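Local coordinates for uncharacterized protein (Jannaschia sp. CCS1, PDB 2PYQ) that is of unknown function, a small all-helical member of the DUF2853 family for which no activity has been established, at residues A[15-20]-A[86-91]; A[44-48]-A[93-99]. All blocks are in the same frame, centred on the assembly; numbering follows the deposited sequence.

In the fold
Both contacts are partly buried. Contact 2 lies nearer the middle of this compact helical chain, about 7 Å from its centre against about 11 Å for contact 1, with the two contact centres about 12 Å apart. Contact 1 joins the ends of helix 4-18 and helix 74-87 through side chains: a tyrosine-aspartate hydrogen bond, a salt-bridge network and a cysteine beside a ring. Contact 2 joins the end of helix 43-46 to the start of helix 96-106 through two backbone bonds, waters, and Val48 packed on Arg96. Residues 86-91 and 93-99 almost follow each other in the chain, and the hydroxyl of Tyr87 probably accepts the backbone N-H of Tyr95, which couples the two contacts directly.

Contact 1: residues A[15-20]-A[86-91]; sequences DLRNKC and TYGRSE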
loop_
_atom_site.group_PDB
_atom_site.type_symbol
_atom_site.label_atom_id
_atom_site.label_comp_id
_atom_site.label_asym_id
_atom_site.label_seq_id
_atom_site.Cartn_x
_atom_site.Cartn_y
_atom_site.Cartn_z
ATOM N N ASP A 15 -4.093 -4.384 9.834
ATOM C CA ASP A 15 -3.427 -3.069 9.789
ATOM C C ASP A 15 -4.392 -1.981 9.311
ATOM O O ASP A 15 -4.479 -0.911 9.913
ATOM C CB ASP A 15 -2.190 -3.050 8.882
ATOM C CG ASP A 15 -0.960 -3.696 9.495
ATOM O OD1 ASP A 15 -1.053 -4.290 10.606
ATOM O OD2 ASP A 15 0.115 -3.578 8.849
ATOM N N LEU A 16 -5.121 -2.257 8.230
ATOM C CA LEU A 16 -6.072 -1.252 7.688
ATOM C C LEU A 16 -7.132 -0.879 8.737
ATOM O O LEU A 16 -7.350 0.294 8.977
ATOM C CB LEU A 16 -6.708 -1.723 6.408
ATOM C CG LEU A 16 -5.756 -1.608 5.220
ATOM C CD1 LEU A 16 -6.257 -2.515 4.088
ATOM C CD2 LEU A 16 -5.582 -0.163 4.742
ATOM N N ARG A 17 -7.725 -1.878 9.387
ATOM C CA ARG A 17 -8.755 -1.617 10.382
ATOM C C ARG A 17 -8.204 -1.012 11.666
ATOM O O ARG A 17 -8.656 0.057 12.109
ATOM C CB ARG A 17 -9.585 -2.878 10.670
ATOM C CG ARG A 17 -10.778 -2.635 11.635
ATOM C CD ARG A 17 -11.795 -3.792 11.641
ATOM N NE ARG A 17 -12.662 -3.822 10.445
ATOM C CZ ARG A 17 -13.834 -3.183 10.299
ATOM N NH1 ARG A 17 -14.327 -2.393 11.241
ATOM N NH2 ARG A 17 -14.523 -3.327 9.144
ATOM N N ASN A 18 -7.195 -1.674 12.235
ATOM C CA ASN A 18 -6.720 -1.346 13.592
ATOM C C ASN A 18 -5.559 -0.399 13.728
ATOM O O ASN A 18 -5.296 0.066 14.846
ATOM C CB ASN A 18 -6.457 -2.664 14.331
ATOM C CG ASN A 18 -7.729 -3.476 14.498
ATOM O OD1 ASN A 18 -8.785 -2.940 14.884
ATOM N ND2 ASN A 18 -7.643 -4.761 14.218
ATOM N N LYS A 19 -4.824 -0.151 12.660
ATOM C CA LYS A 19 -3.781 0.874 12.636
ATOM C C LYS A 19 -4.233 2.124 11.873
ATOM O O LYS A 19 -4.105 3.227 12.377
ATOM C CB LYS A 19 -2.455 0.359 12.085
ATOM C CG LYS A 19 -1.825 -0.674 12.971
ATOM C CD LYS A 19 -0.521 -1.181 12.365
ATOM C CE LYS A 19 0.082 -2.261 13.237
ATOM N NZ LYS A 19 1.251 -2.950 12.624
ATOM N N CYS A 20 -4.778 1.946 10.678
ATOM C CA CYS A 20 -5.197 3.055 9.810
ATOM C C CYS A 20 -6.655 3.521 10.002
ATOM O O CYS A 20 -7.033 4.530 9.391
ATOM C CB CYS A 20 -4.985 2.672 8.343
ATOM S SG CYS A 20 -3.324 2.030 7.961
ATOM N N THR A 86 -0.846 8.403 8.041
ATOM C CA THR A 86 -2.009 7.618 8.479
ATOM C C THR A 86 -1.564 6.252 9.024
ATOM O O THR A 86 -1.983 5.855 10.121
ATOM C CB THR A 86 -3.027 7.455 7.381
ATOM O OG1 THR A 86 -3.535 8.767 7.053
ATOM C CG2 THR A 86 -4.195 6.566 7.802
ATOM N N TYR A 87 -0.670 5.580 8.306
ATOM C CA TYR A 87 -0.145 4.264 8.713
ATOM C C TYR A 87 0.578 4.430 10.060
ATOM O O TYR A 87 0.453 3.573 10.951
ATOM C CB TYR A 87 0.812 3.695 7.662
ATOM C CG TYR A 87 0.810 2.174 7.508
ATOM C CD1 TYR A 87 0.556 1.288 8.575
ATOM C CD2 TYR A 87 1.165 1.611 6.272
ATOM C CE1 TYR A 87 0.595 -0.093 8.394
ATOM C CE2 TYR A 87 1.209 0.263 6.096
ATOM C CZ TYR A 87 0.916 -0.589 7.134
ATOM O OH TYR A 87 0.983 -1.948 6.955
ATOM N N GLY A 88 1.314 5.531 10.201
ATOM C CA GLY A 88 1.911 5.943 11.469
ATOM C C GLY A 88 3.408 6.084 11.460
ATOM O O GLY A 88 4.105 5.193 10.990
ATOM N N ARG A 89 3.900 7.173 12.052
ATOM C CA ARG A 89 5.348 7.411 12.211
ATOM C C ARG A 89 6.027 6.283 12.991
ATOM O O ARG A 89 7.147 5.886 12.647
ATOM C CB ARG A 89 5.591 8.768 12.932
ATOM N N SER A 90 5.360 5.754 14.015
ATOM C CA SER A 90 5.907 4.655 14.852
ATOM C C SER A 90 5.884 3.268 14.197
ATOM O O SER A 90 6.454 2.320 14.773
ATOM C CB SER A 90 5.148 4.558 16.190
ATOM O OG SER A 90 5.296 5.768 16.983
ATOM N N GLU A 91 5.237 3.097 13.027
ATOM C CA GLU A 91 5.143 1.787 12.404
ATOM C C GLU A 91 6.396 1.452 11.594
ATOM O O GLU A 91 6.679 2.111 10.595
ATOM C CB GLU A 91 3.884 1.719 11.518
ATOM C CG GLU A 91 3.662 0.357 10.849
ATOM C CD GLU A 91 3.680 -0.782 11.863
ATOM O OE1 GLU A 91 2.843 -0.740 12.790
ATOM O OE2 GLU A 91 4.546 -1.681 11.733
#
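Asp15, Lys19 and Cys20 meet Tyr87 and Glu91 in a contact of mixed polar and apolar character, where the end of helix 4-18 lies against the end of helix 74-87 and the turn that follows it. Tyr87 OH donates to Asp15 OD2 at 2.6 Å, and probably also takes the backbone N-H of Tyr95. The Asp15 oxygen sits at the ring edge, in the ring plane, and offers its anti lone pair, while the carboxylate itself is turned 71° from the ring. Lys19 runs extended beyond CG past the same edge, its CD 4.3 Å from Tyr87 CE1, and places NZ 2.7 Å from Glu91 OE1. The ammonium meets this salt-bridge partner from above the carboxylate plane, 57° out of it. With CG anti to the backbone N (chi1 -178°) and a bend at the next torsion, Glu91 brings OE1 to Lys19, and its OE2 takes the backbone N-H of Asn93. Lys19 NZ also reaches Asp15 OD1, weakly, at 3.3 Å; Gln11 gives OD1 a further hydrogen bond. Just past the end of helix 4-18, Cys20 SG lies obliquely 4.4 Å from the centroid of the Tyr87 ring, a sulfur-aromatic contact, and Cys20 CB touches Thr86 CG2 at 4.0 Å. A phenylalanine in place of Tyr87 would probably leave OD2 of the buried Asp15 and the N-H of Tyr95 each without this mate. The two carboxylates, with Asp15 OD2 and Glu91 OE1 5.6 Å apart, share one ammonium, and its charge is likely to offset their mutual repulsion.

Contact 2: residues A[44-48]-A[93-99]; sequences DASTV and NKYRAVV
Thr47 and Tyr95 form a single antiparallel beta bridge, a non-hydrogen-bonded pair with CA atoms 4.2 Å apart, in a protein that otherwise has no strand. The bridge ties the chain leaving helix 43-46 to the chain entering helix 96-106. Asn93 opens the second segment by setting its CB beside the methyl of Thr47. At Lys94 the carbonyl O accepts the N-H of Val48 at 2.7 Å. The Lys94 backbone N-H gives to a water that donates in turn to Val48 O, and a second water links this same oxygen to Lys94 NZ, whose stronger partner is Glu91 O. Tyr95 holds the N-cap position of helix 96-106. Its ring receives Ser46 OG at the edge, in plane, 3.6 Å from CD1, while Thr47 CG2 approaches CD1 obliquely at 3.8 Å; the serine hydroxyl is bonded to Arg43 O, and Tyr12 of helix 4-18 meets the same ring. Arg96 N closes the other side of the bridge with an almost straight bond to Ser46 O, 2.9 Å long with 176° at the hydrogen. Its side chain leaves with CG anti to the backbone N and bends at chi3 (-77°), which lays the guanidinium under Val48 CG2, a methyl 4.0 Å above one face and offset toward the rim. Arg96 NH2 has a long, weak ion pair with Glu55 of helix 53-65. Ala97 N, one residue on, reaches Ser46 O through a water, so this carbonyl serves two N-H groups of the first helical turn, one directly. Val99, one turn into helix 96-106, ends the contact with CG2 4.4 Å from Val48 CG2.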
loop_
_atom_site.group_PDB
_atom_site.type_symbol
_atom_site.label_atom_id
_atom_site.label_comp_id
_atom_site.label_asym_id
_atom_site.label_seq_id
_atom_site.Cartn_x
_atom_site.Cartn_y
_atom_site.Cartn_z
ATOM N N ASP A 44 11.349 -8.105 5.209
ATOM C CA ASP A 44 12.112 -6.934 4.698
ATOM C C ASP A 44 11.680 -6.512 3.292
ATOM O O ASP A 44 11.576 -5.299 3.018
ATOM C CB ASP A 44 13.649 -7.232 4.625
ATOM C CG ASP A 44 14.283 -7.481 6.001
ATOM O OD1 ASP A 44 13.638 -7.192 7.063
ATOM O OD2 ASP A 44 15.465 -7.971 6.018
ATOM N N ALA A 45 11.408 -7.496 2.427
ATOM C CA ALA A 45 11.025 -7.248 1.029
ATOM C C ALA A 45 9.580 -6.817 0.834
ATOM O O ALA A 45 9.244 -6.297 -0.228
ATOM C CB ALA A 45 11.302 -8.481 0.191
ATOM N N SER A 46 8.701 -7.048 1.818
ATOM C CA SER A 46 7.268 -6.691 1.694
ATOM C C SER A 46 6.909 -5.330 2.284
ATOM O O SER A 46 5.751 -4.931 2.181
ATOM C CB SER A 46 6.408 -7.763 2.364
ATOM O OG SER A 46 6.637 -7.798 3.771
ATOM N N THR A 47 7.872 -4.627 2.892
ATOM C CA THR A 47 7.624 -3.343 3.558
ATOM C C THR A 47 8.284 -2.158 2.866
ATOM O O THR A 47 9.242 -2.303 2.108
ATOM C CB THR A 47 8.050 -3.384 5.045
ATOM O OG1 THR A 47 9.452 -3.677 5.149
ATOM C CG2 THR A 47 7.268 -4.447 5.817
ATOM N N VAL A 48 7.718 -0.971 3.131
ATOM C CA VAL A 48 8.142 0.307 2.558
ATOM C C VAL A 48 8.840 1.121 3.651
ATOM O O VAL A 48 8.301 1.257 4.770
ATOM C CB VAL A 48 6.893 1.113 2.076
ATOM C CG1 VAL A 48 7.275 2.548 1.692
ATOM C CG2 VAL A 48 6.247 0.417 0.916
ATOM N N ASN A 93 6.893 -1.651 10.198
ATOM C CA ASN A 93 6.492 -2.621 9.171
ATOM C C ASN A 93 5.288 -2.087 8.363
ATOM O O ASN A 93 4.143 -2.560 8.508
ATOM C CB ASN A 93 6.151 -3.983 9.789
ATOM C CG ASN A 93 7.352 -4.637 10.446
ATOM O OD1 ASN A 93 8.479 -4.630 9.904
ATOM N ND2 ASN A 93 7.119 -5.239 11.608
ATOM N N LYS A 94 5.562 -1.076 7.559
ATOM C CA LYS A 94 4.571 -0.530 6.648
ATOM C C LYS A 94 4.533 -1.432 5.383
ATOM O O LYS A 94 5.384 -1.309 4.509
ATOM C CB LYS A 94 4.900 0.921 6.273
ATOM C CG LYS A 94 4.787 1.865 7.457
ATOM C CD LYS A 94 4.906 3.288 6.978
ATOM C CE LYS A 94 4.829 4.255 8.115
ATOM N NZ LYS A 94 6.035 4.224 8.969
ATOM N N TYR A 95 3.541 -2.303 5.297
ATOM C CA TYR A 95 3.439 -3.218 4.178
ATOM C C TYR A 95 3.118 -2.461 2.886
ATOM O O TYR A 95 2.255 -1.576 2.873
ATOM C CB TYR A 95 2.424 -4.326 4.446
ATOM C CG TYR A 95 2.861 -5.238 5.570
ATOM C CD1 TYR A 95 3.912 -6.123 5.383
ATOM C CD2 TYR A 95 2.209 -5.219 6.801
ATOM C CE1 TYR A 95 4.346 -6.962 6.418
ATOM C CE2 TYR A 95 2.628 -6.052 7.852
ATOM C CZ TYR A 95 3.693 -6.916 7.649
ATOM O OH TYR A 95 4.101 -7.758 8.686
ATOM N N ARG A 96 3.872 -2.784 1.829
ATOM C CA ARG A 96 3.741 -2.096 0.621
ATOM C C ARG A 96 2.271 -2.310 0.004
ATOM O O ARG A 96 1.694 -1.344 -0.493
ATOM C CB ARG A 96 4.757 -2.634 -0.367
ATOM C CG ARG A 96 4.686 -2.005 -1.755
ATOM C CD ARG A 96 5.775 -2.555 -2.679
ATOM N NE ARG A 96 7.099 -1.956 -2.382
ATOM C CZ ARG A 96 8.007 -2.433 -1.512
ATOM N NH1 ARG A 96 7.832 -3.574 -0.818
ATOM N NH2 ARG A 96 9.149 -1.753 -1.355
ATOM N N ALA A 97 1.686 -3.502 0.164
ATOM C CA ALA A 97 0.293 -3.744 -0.265
ATOM C C ALA A 97 -0.680 -2.800 0.448
ATOM O O ALA A 97 -1.598 -2.285 -0.187
ATOM C CB ALA A 97 -0.118 -5.235 -0.041
ATOM N N VAL A 98 -0.453 -2.556 1.745
ATOM C CA VAL A 98 -1.305 -1.657 2.520
ATOM C C VAL A 98 -1.140 -0.222 2.022
ATOM O O VAL A 98 -2.130 0.490 1.840
ATOM C CB VAL A 98 -1.028 -1.764 4.023
ATOM C CG1 VAL A 98 -1.837 -0.722 4.789
ATOM C CG2 VAL A 98 -1.327 -3.197 4.515
ATOM N N VAL A 99 0.090 0.181 1.761
ATOM C CA VAL A 99 0.365 1.534 1.216
ATOM C C VAL A 99 -0.284 1.715 -0.155
ATOM O O VAL A 99 -0.937 2.728 -0.414
ATOM C CB VAL A 99 1.879 1.816 1.156
ATOM C CG1 VAL A 99 2.182 3.157 0.427
ATOM C CG2 VAL A 99 2.450 1.808 2.573
HETATM O O HOH W 1 3.238 -5.905 1.079
HETATM O O HOH W 2 8.430 2.957 7.498
HETATM O O HOH W 3 8.223 0.173 7.104
#